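Local structure of endo-beta-mannanase (Rhizomucor miehei, 4QP0) at residues A26-L29 with M30-Q34; V37-V40 with F41-K45; G337-A340 with S341-D344. The protein probably hydrolyses internal beta-1,4-mannosidic linkages in mannans, galactomannans and glucomannans, as a secreted family 5 glycoside hydrolase. All coordinates share one frame; numbering follows the deposited sequence.

Contact 1: residues A26-L29 with M30-Q34; sequences AYYL and MTSDQ
S32 folds back on Y28 at the end of a short 3-10 turn, a worked example of a hydroxyl completing what backbone bonds begin. Its CB lies 3.7 Å from Y28 O and at a similar distance from L29 O. From there OG leaves anti to the carbonyl carbon (chi1 -67°), a setting that brings it to Y28 O, to which S32 OG donates a hydrogen bond of 2.9 Å. The tip also meets the edge of the Y28 ring, with CD1 of Y28 3.4 Å from S32 OG, close to the ring plane. T31 N approaches Y28 O from the opposite face of the carbonyl plane, donating a 3.2 Å bond; each donor stands well out of that plane, one on either side. One step further on, S32 N donates to L29 O over 3.2 Å, continuing the turn. M30 takes a different direction: its CG passes 3.8 Å from Y27 O, and the chain then runs extended, packing on W55 and Y114. The whole turn bridges strand 17-25 and helix 34-47. D33 caps that helix through OD1 on N36 N, while the Y28 hydroxyl is held by the backbone of I326 and V328. In chemical terms, a carbonyl of buried Y28 is gripped from both faces by two donors, and the serine hydroxyl that grips it pays for its own burial in the same bond.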
ATOM      1  N   ALA A  26       4.556   0.412   7.839  1.00 28.56           N
ATOM      2  CA  ALA A  26       4.445   1.218   9.052  1.00 29.34           C
ATOM      3  C   ALA A  26       3.414   2.310   8.794  1.00 30.27           C
ATOM      4  O   ALA A  26       3.748   3.498   8.720  1.00 30.67           O
ATOM      5  CB  ALA A  26       5.790   1.817   9.451  1.00 28.39           C
ATOM      6  N   TYR A  27       2.159   1.888   8.652  1.00 30.48           N
ATOM      7  CA  TYR A  27       1.033   2.785   8.408  1.00 32.96           C
ATOM      8  C   TYR A  27       1.004   3.957   9.393  1.00 34.01           C
ATOM      9  O   TYR A  27       0.518   5.049   9.066  1.00 33.23           O
ATOM     10  CB  TYR A  27      -0.283   1.996   8.492  1.00 33.23           C
ATOM     11  CG  TYR A  27      -0.798   1.792   9.904  1.00 34.37           C
ATOM     12  CD1 TYR A  27      -1.693   2.699  10.475  1.00 35.08           C
ATOM     13  CD2 TYR A  27      -0.386   0.699  10.675  1.00 34.44           C
ATOM     14  CE1 TYR A  27      -2.161   2.526  11.767  1.00 36.04           C
ATOM     15  CE2 TYR A  27      -0.857   0.513  11.970  1.00 35.16           C
ATOM     16  CZ  TYR A  27      -1.743   1.432  12.512  1.00 35.64           C
ATOM     17  OH  TYR A  27      -2.223   1.276  13.796  1.00 35.29           O
ATOM     18  N   TYR A  28       1.540   3.709  10.590  1.00 33.85           N
ATOM     19  CA  TYR A  28       1.431   4.607  11.740  1.00 34.78           C
ATOM     20  C   TYR A  28       2.486   5.712  11.762  1.00 36.11           C
ATOM     21  O   TYR A  28       2.616   6.428  12.767  1.00 38.21           O
ATOM     22  CB  TYR A  28       1.509   3.794  13.045  1.00 34.80           C
ATOM     23  CG  TYR A  28       2.787   2.986  13.175  1.00 35.42           C
ATOM     24  CD1 TYR A  28       3.893   3.496  13.855  1.00 35.15           C
ATOM     25  CD2 TYR A  28       2.897   1.717  12.603  1.00 35.22           C
ATOM     26  CE1 TYR A  28       5.065   2.765  13.970  1.00 35.72           C
ATOM     27  CE2 TYR A  28       4.070   0.983  12.712  1.00 35.39           C
ATOM     28  CZ  TYR A  28       5.146   1.510  13.397  1.00 34.99           C
ATOM     29  OH  TYR A  28       6.303   0.784  13.505  1.00 35.27           O
ATOM     30  N   LEU A  29       3.248   5.853  10.676  1.00 35.54           N
ATOM     31  CA  LEU A  29       4.269   6.898  10.617  1.00 35.32           C
ATOM     32  C   LEU A  29       3.657   8.294  10.752  1.00 37.47           C
ATOM     33  O   LEU A  29       4.210   9.159  11.437  1.00 37.45           O
ATOM     34  CB  LEU A  29       5.118   6.776   9.347  1.00 34.19           C
ATOM     35  CG  LEU A  29       6.368   5.889   9.476  1.00 33.83           C
ATOM     36  CD1 LEU A  29       6.989   5.597   8.114  1.00 31.71           C
ATOM     37  CD2 LEU A  29       7.399   6.510  10.412  1.00 32.89           C
ATOM     38  N   MET A  30       2.497   8.481  10.119  1.00 38.06           N
ATOM     39  CA  MET A  30       1.756   9.739  10.168  1.00 39.17           C
ATOM     40  C   MET A  30       1.335  10.218  11.574  1.00 40.11           C
ATOM     41  O   MET A  30       0.965  11.375  11.746  1.00 39.16           O
ATOM     42  CB  MET A  30       0.544   9.684   9.220  1.00 39.53           C
ATOM     43  CG  MET A  30      -0.507   8.640   9.559  1.00 39.56           C
ATOM     44  SD  MET A  30      -1.976   8.866   8.534  1.00 44.92           S
ATOM     45  CE  MET A  30      -2.992   7.497   9.086  1.00 41.68           C
ATOM     46  N   THR A  31       1.386   9.339  12.574  1.00 41.83           N
ATOM     47  CA  THR A  31       0.976   9.712  13.935  1.00 41.00           C
ATOM     48  C   THR A  31       2.113   9.627  14.937  1.00 40.35           C
ATOM     49  O   THR A  31       1.943   9.975  16.105  1.00 41.99           O
ATOM     50  CB  THR A  31      -0.204   8.857  14.455  1.00 40.37           C
ATOM     51  OG1 THR A  31       0.166   7.469  14.461  1.00 38.64           O
ATOM     52  CG2 THR A  31      -1.464   9.076  13.608  1.00 38.78           C
ATOM     53  N   SER A  32       3.266   9.162  14.476  1.00 40.53           N
ATOM     54  CA  SER A  32       4.404   8.932  15.349  1.00 40.14           C
ATOM     55  C   SER A  32       5.127  10.224  15.689  1.00 40.59           C
ATOM     56  O   SER A  32       5.213  11.132  14.858  1.00 39.34           O
ATOM     57  CB  SER A  32       5.382   7.951  14.698  1.00 41.23           C
ATOM     58  OG  SER A  32       4.803   6.664  14.582  1.00 41.95           O
ATOM     59  N   ASP A  33       5.660  10.299  16.909  1.00 40.86           N
ATOM     60  CA  ASP A  33       6.535  11.406  17.271  1.00 40.05           C
ATOM     61  C   ASP A  33       7.848  11.271  16.513  1.00 39.21           C
ATOM     62  O   ASP A  33       8.148  10.209  15.969  1.00 37.68           O
ATOM     63  CB  ASP A  33       6.733  11.533  18.794  1.00 41.42           C
ATOM     64  CG  ASP A  33       7.708  10.510  19.374  1.00 41.74           C
ATOM     65  OD1 ASP A  33       8.793  10.262  18.801  1.00 43.91           O
ATOM     66  OD2 ASP A  33       7.401   9.983  20.457  1.00 42.29           O
ATOM     67  N   GLN A  34       8.617  12.354  16.476  1.00 39.27           N
ATOM     68  CA  GLN A  34       9.767  12.456  15.594  1.00 37.56           C
ATOM     69  C   GLN A  34      10.872  11.454  15.922  1.00 38.12           C
ATOM     70  O   GLN A  34      11.467  10.868  15.019  1.00 37.28           O
ATOM     71  CB  GLN A  34      10.277  13.900  15.546  1.00 36.76           C
ATOM     72  CG  GLN A  34       9.202  14.874  15.052  1.00 35.14           C
ATOM     73  CD  GLN A  34       9.740  16.062  14.274  1.00 33.46           C
ATOM     74  OE1 GLN A  34      10.775  16.625  14.606  1.00 30.65           O
ATOM     75  NE2 GLN A  34       9.011  16.464  13.235  1.00 34.71           N
TER

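Contact 2: residues V37-V40 with F41-K45; sequences VKQV and FSDMK
Helix 34-47 is the connecting helix of a beta-alpha-beta unit, between strands 17-25 and 51-55, and the side chains here line up along its successive turns. On the inward side V37 and F41 run side by side, pointing the same way, with V37 CG1 3.9 Å from F41 CE2. The ring also comes close to the backbone, where V37 O lies 3.2 Å from F41 CD2, approached obliquely. V40 and M44 repeat the i to i+4 pattern three residues on: V40 CG1, anti to its own N (chi1 166°), reaches to 4.0 Å from SD of M44, whose chain bends at its last torsion. Beneath these pairs runs the i to i+4 ladder, in which D43 N donates to Q39 O over 2.9 Å, nearly along the C=O axis, and M44 N to V40 O over the same 2.9 Å. The outer side is polar. S42 OG has two carbonyls at hand, 3.1 Å from K38 O and 3.2 Å from Q39 O. Beside it Q39 folds back at chi2, bringing NE2 to 3.3 Å from D43 OD1, with amide and carboxylate planes 25° apart. F41 and M44 both rest on V52 of the next strand, and F41 also on A96 of helix 87-98. This two-sided helix, apolar toward the strands and polar outward, is typical of the (beta/alpha)8 TIM barrel of family 5 glycoside hydrolases.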
ATOM      1  N   VAL A  37       9.768   8.244  14.340  1.00 41.01           N
ATOM      2  CA  VAL A  37       9.862   8.287  12.881  1.00 40.13           C
ATOM      3  C   VAL A  37      11.298   7.994  12.476  1.00 40.08           C
ATOM      4  O   VAL A  37      11.534   7.219  11.552  1.00 40.62           O
ATOM      5  CB  VAL A  37       9.382   9.640  12.300  1.00 39.38           C
ATOM      6  CG1 VAL A  37       9.681   9.739  10.811  1.00 37.38           C
ATOM      7  CG2 VAL A  37       7.888   9.828  12.544  1.00 38.15           C
ATOM      8  N   LYS A  38      12.241   8.606  13.189  1.00 40.96           N
ATOM      9  CA  LYS A  38      13.673   8.362  12.999  1.00 43.30           C
ATOM     10  C   LYS A  38      14.056   6.919  13.314  1.00 43.97           C
ATOM     11  O   LYS A  38      14.864   6.315  12.606  1.00 45.26           O
ATOM     12  CB  LYS A  38      14.504   9.323  13.863  1.00 43.81           C
ATOM     13  CG  LYS A  38      14.997  10.571  13.138  1.00 43.79           C
ATOM     14  CD  LYS A  38      15.356  11.689  14.112  1.00 43.16           C
ATOM     15  CE  LYS A  38      16.133  12.800  13.413  1.00 44.20           C
ATOM     16  NZ  LYS A  38      16.022  14.138  14.074  1.00 43.55           N
ATOM     17  N   GLN A  39      13.466   6.382  14.380  1.00 45.32           N
ATOM     18  CA  GLN A  39      13.715   5.011  14.826  1.00 43.80           C
ATOM     19  C   GLN A  39      13.338   3.988  13.752  1.00 42.34           C
ATOM     20  O   GLN A  39      14.119   3.083  13.455  1.00 41.24           O
ATOM     21  CB  GLN A  39      12.945   4.736  16.122  1.00 45.86           C
ATOM     22  CG  GLN A  39      13.249   3.407  16.797  1.00 47.90           C
ATOM     23  CD  GLN A  39      14.555   3.421  17.569  1.00 50.55           C
ATOM     24  OE1 GLN A  39      14.555   3.454  18.802  1.00 52.98           O
ATOM     25  NE2 GLN A  39      15.676   3.404  16.852  1.00 48.94           N
ATOM     26  N   VAL A  40      12.146   4.149  13.171  1.00 40.22           N
ATOM     27  CA  VAL A  40      11.682   3.289  12.085  1.00 38.94           C
ATOM     28  C   VAL A  40      12.767   3.161  11.018  1.00 38.36           C
ATOM     29  O   VAL A  40      13.168   2.048  10.663  1.00 38.06           O
ATOM     30  CB  VAL A  40      10.355   3.804  11.483  1.00 40.62           C
ATOM     31  CG1 VAL A  40      10.039   3.134  10.151  1.00 41.49           C
ATOM     32  CG2 VAL A  40       9.213   3.585  12.460  1.00 41.31           C
ATOM     33  N   PHE A  41      13.274   4.300  10.547  1.00 37.31           N
ATOM     34  CA  PHE A  41      14.238   4.310   9.451  1.00 34.95           C
ATOM     35  C   PHE A  41      15.608   3.733   9.794  1.00 34.78           C
ATOM     36  O   PHE A  41      16.225   3.101   8.945  1.00 35.31           O
ATOM     37  CB  PHE A  41      14.359   5.702   8.826  1.00 33.02           C
ATOM     38  CG  PHE A  41      13.108   6.157   8.134  1.00 33.57           C
ATOM     39  CD1 PHE A  41      12.509   5.366   7.154  1.00 33.38           C
ATOM     40  CD2 PHE A  41      12.516   7.370   8.462  1.00 32.66           C
ATOM     41  CE1 PHE A  41      11.342   5.780   6.526  1.00 32.70           C
ATOM     42  CE2 PHE A  41      11.353   7.792   7.831  1.00 31.22           C
ATOM     43  CZ  PHE A  41      10.767   6.996   6.867  1.00 31.46           C
ATOM     44  N   SER A  42      16.088   3.933  11.018  1.00 35.57           N
ATOM     45  CA  SER A  42      17.387   3.353  11.398  1.00 36.36           C
ATOM     46  C   SER A  42      17.290   1.846  11.664  1.00 36.65           C
ATOM     47  O   SER A  42      18.230   1.103  11.375  1.00 37.85           O
ATOM     48  CB  SER A  42      18.032   4.103  12.570  1.00 36.13           C
ATOM     49  OG  SER A  42      17.098   4.335  13.601  1.00 39.22           O
ATOM     50  N   ASP A  43      16.148   1.398  12.193  1.00 36.43           N
ATOM     51  CA  ASP A  43      15.878  -0.035  12.351  1.00 36.75           C
ATOM     52  C   ASP A  43      15.811  -0.707  10.980  1.00 37.74           C
ATOM     53  O   ASP A  43      16.451  -1.739  10.751  1.00 39.84           O
ATOM     54  CB  ASP A  43      14.568  -0.277  13.109  1.00 36.48           C
ATOM     55  CG  ASP A  43      14.656   0.066  14.595  1.00 35.71           C
ATOM     56  OD1 ASP A  43      15.684   0.613  15.056  1.00 36.01           O
ATOM     57  OD2 ASP A  43      13.669  -0.217  15.309  1.00 35.93           O
ATOM     58  N   MET A  44      15.043  -0.104  10.073  1.00 36.08           N
ATOM     59  CA  MET A  44      14.937  -0.560   8.693  1.00 35.18           C
ATOM     60  C   MET A  44      16.304  -0.685   8.055  1.00 34.66           C
ATOM     61  O   MET A  44      16.619  -1.716   7.469  1.00 35.80           O
ATOM     62  CB  MET A  44      14.071   0.399   7.864  1.00 33.69           C
ATOM     63  CG  MET A  44      12.578   0.144   7.948  1.00 33.50           C
ATOM     64  SD  MET A  44      11.626   1.337   6.977  1.00 34.12           S
ATOM     65  CE  MET A  44      12.013   0.762   5.325  1.00 33.17           C
ATOM     66  N   LYS A  45      17.108   0.369   8.177  1.00 35.65           N
ATOM     67  CA  LYS A  45      18.455   0.394   7.609  1.00 37.12           C
ATOM     68  C   LYS A  45      19.296  -0.802   8.051  1.00 37.32           C
ATOM     69  O   LYS A  45      19.804  -1.544   7.209  1.00 40.87           O
ATOM     70  CB  LYS A  45      19.166   1.727   7.923  1.00 37.32           C
ATOM     71  CG  LYS A  45      20.643   1.810   7.525  1.00 38.44           C
ATOM     72  CD  LYS A  45      20.908   1.610   6.029  1.00 38.96           C
ATOM     73  CE  LYS A  45      21.035   2.930   5.275  1.00 39.49           C
ATOM     74  NZ  LYS A  45      21.427   2.725   3.850  1.00 37.80           N
TER

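Contact 3: residues G337-A340 with S341-D344; sequences GICA and SDND
D342 closes a tight turn against C339, and together with S341 these residues carry most of the contact. The backbone of C339 to D342 makes a type I beta turn, but the hydrogen bond that closes it, D342 N to C339 O, is weak at 3.4 Å. The side chain of D342 supplies a second link. Its CG lies anti to the carbonyl carbon (chi1 -71°), which turns the carboxylate back toward the amide of C339, and C339 N donates to D342 OD2 over 3.0 Å. This bond is bent, with an N-H...O angle of 139°, and the donor arrives from above the carboxylate plane, 58° out of it. The two oxygens divide their surroundings. OD1 of D342 faces the cysteine side chain, 3.3 Å from C339 CB, whereas OD2 also touches the branch methyl of I338, whose CG2 is 3.5 Å from D342 OD2; the two side chains cross at about a right angle. S341 comes to the cysteine from another direction, its OG lying 3.5 Å from C339 CB. C339 is itself anchored, because its SG is joined to C330 in a disulfide. A340, at the corner of the turn, packs on D43 and L47 of helix 34-47, and I338 leans on helices 299-315 and 345-358, so the segment 338-340 touches three helices, and the chain enters the last of them, 345-358, just after D344. Chemically, one aspartate reinforces a loosely bonded turn beside a covalent cross-link. The amide of C339 would be expected to stabilise negative charge on D342, although C339 O, another acceptor 3.3 Å from D342 OD2, probably offsets part of that effect.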
ATOM      1  N   GLY A 337       3.068  -7.262  14.645  1.00 38.31           N
ATOM      2  CA  GLY A 337       4.210  -6.385  14.901  1.00 38.88           C
ATOM      3  C   GLY A 337       5.500  -7.144  15.157  1.00 40.20           C
ATOM      4  O   GLY A 337       5.551  -8.016  16.025  1.00 38.76           O
ATOM      5  N   ILE A 338       6.530  -6.812  14.374  1.00 41.39           N
ATOM      6  CA  ILE A 338       7.872  -7.379  14.502  1.00 42.45           C
ATOM      7  C   ILE A 338       8.848  -6.262  14.864  1.00 43.23           C
ATOM      8  O   ILE A 338       8.871  -5.223  14.205  1.00 43.50           O
ATOM      9  CB  ILE A 338       8.323  -8.066  13.188  1.00 42.78           C
ATOM     10  CG1 ILE A 338       7.629  -9.423  13.027  1.00 41.99           C
ATOM     11  CG2 ILE A 338       9.839  -8.249  13.155  1.00 42.15           C
ATOM     12  CD1 ILE A 338       7.788 -10.054  11.658  1.00 41.31           C
ATOM     13  N   CYS A 339       9.632  -6.471  15.919  1.00 44.48           N
ATOM     14  CA  CYS A 339      10.634  -5.490  16.335  1.00 46.75           C
ATOM     15  C   CYS A 339      11.973  -5.849  15.708  1.00 46.44           C
ATOM     16  O   CYS A 339      12.196  -6.999  15.347  1.00 48.53           O
ATOM     17  CB  CYS A 339      10.779  -5.452  17.859  1.00 47.95           C
ATOM     18  SG  CYS A 339       9.240  -5.510  18.811  1.00 53.78           S
ATOM     19  N   ALA A 340      12.859  -4.866  15.575  1.00 45.49           N
ATOM     20  CA  ALA A 340      14.222  -5.127  15.126  1.00 43.68           C
ATOM     21  C   ALA A 340      15.022  -5.769  16.255  1.00 44.28           C
ATOM     22  O   ALA A 340      16.014  -6.459  16.011  1.00 42.86           O
ATOM     23  CB  ALA A 340      14.888  -3.845  14.664  1.00 42.45           C
ATOM     24  N   SER A 341      14.573  -5.530  17.488  1.00 44.54           N
ATOM     25  CA  SER A 341      15.194  -6.086  18.684  1.00 45.00           C
ATOM     26  C   SER A 341      14.864  -7.574  18.875  1.00 45.68           C
ATOM     27  O   SER A 341      15.463  -8.244  19.720  1.00 46.50           O
ATOM     28  CB  SER A 341      14.784  -5.274  19.922  1.00 43.54           C
ATOM     29  OG  SER A 341      13.411  -5.456  20.226  1.00 42.63           O
ATOM     30  N   ASP A 342      13.913  -8.082  18.094  1.00 46.63           N
ATOM     31  CA  ASP A 342      13.567  -9.505  18.107  1.00 46.71           C
ATOM     32  C   ASP A 342      14.820 -10.353  17.920  1.00 46.14           C
ATOM     33  O   ASP A 342      15.698 -10.005  17.124  1.00 46.08           O
ATOM     34  CB  ASP A 342      12.547  -9.827  17.005  1.00 46.90           C
ATOM     35  CG  ASP A 342      11.158  -9.255  17.290  1.00 47.48           C
ATOM     36  OD1 ASP A 342      10.949  -8.680  18.379  1.00 48.58           O
ATOM     37  OD2 ASP A 342      10.267  -9.387  16.422  1.00 46.21           O
ATOM     38  N   ASN A 343      14.903 -11.451  18.664  1.00 46.15           N
ATOM     39  CA  ASN A 343      16.041 -12.367  18.577  1.00 47.29           C
ATOM     40  C   ASN A 343      16.064 -13.164  17.277  1.00 46.17           C
ATOM     41  O   ASN A 343      17.128 -13.379  16.690  1.00 47.22           O
ATOM     42  CB  ASN A 343      16.044 -13.332  19.762  1.00 48.99           C
ATOM     43  CG  ASN A 343      16.092 -12.621  21.096  1.00 51.55           C
ATOM     44  OD1 ASN A 343      15.481 -13.067  22.069  1.00 54.37           O
ATOM     45  ND2 ASN A 343      16.823 -11.510  21.153  1.00 52.54           N
ATOM     46  N   ASP A 344      14.887 -13.599  16.836  1.00 44.42           N
ATOM     47  CA  ASP A 344      14.748 -14.389  15.612  1.00 44.34           C
ATOM     48  C   ASP A 344      14.462 -13.518  14.377  1.00 42.93           C
ATOM     49  O   ASP A 344      13.780 -13.948  13.439  1.00 44.89           O
ATOM     50  CB  ASP A 344      13.664 -15.466  15.788  1.00 44.76           C
ATOM     51  CG  ASP A 344      12.339 -14.902  16.304  1.00 44.17           C
ATOM     52  OD1 ASP A 344      12.193 -13.663  16.389  1.00 44.76           O
ATOM     53  OD2 ASP A 344      11.442 -15.712  16.631  1.00 43.23           O
TER

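Contacts 1 and 2 follow each other along the first part of the barrel, their centres 11 Å apart, and touch directly: L29 CD2 lies 4.0 Å from V40 CG2. Contact 3 comes from the far end of the chain, yet its centre is 13 Å from that of contact 2, and D43 OD2 meets A340 CB at 3.9 Å. Contacts 1 and 3 do not touch, their nearest atoms being about 7 Å apart, but both grip the segment after strand 320-323: the Y28 hydroxyl reaches the backbone there, and I338 pairs through its backbone with Q325 and A327. Residues 26-34 follow the C-terminal end of strand 17-25, the end at which TIM barrels carry their active sites.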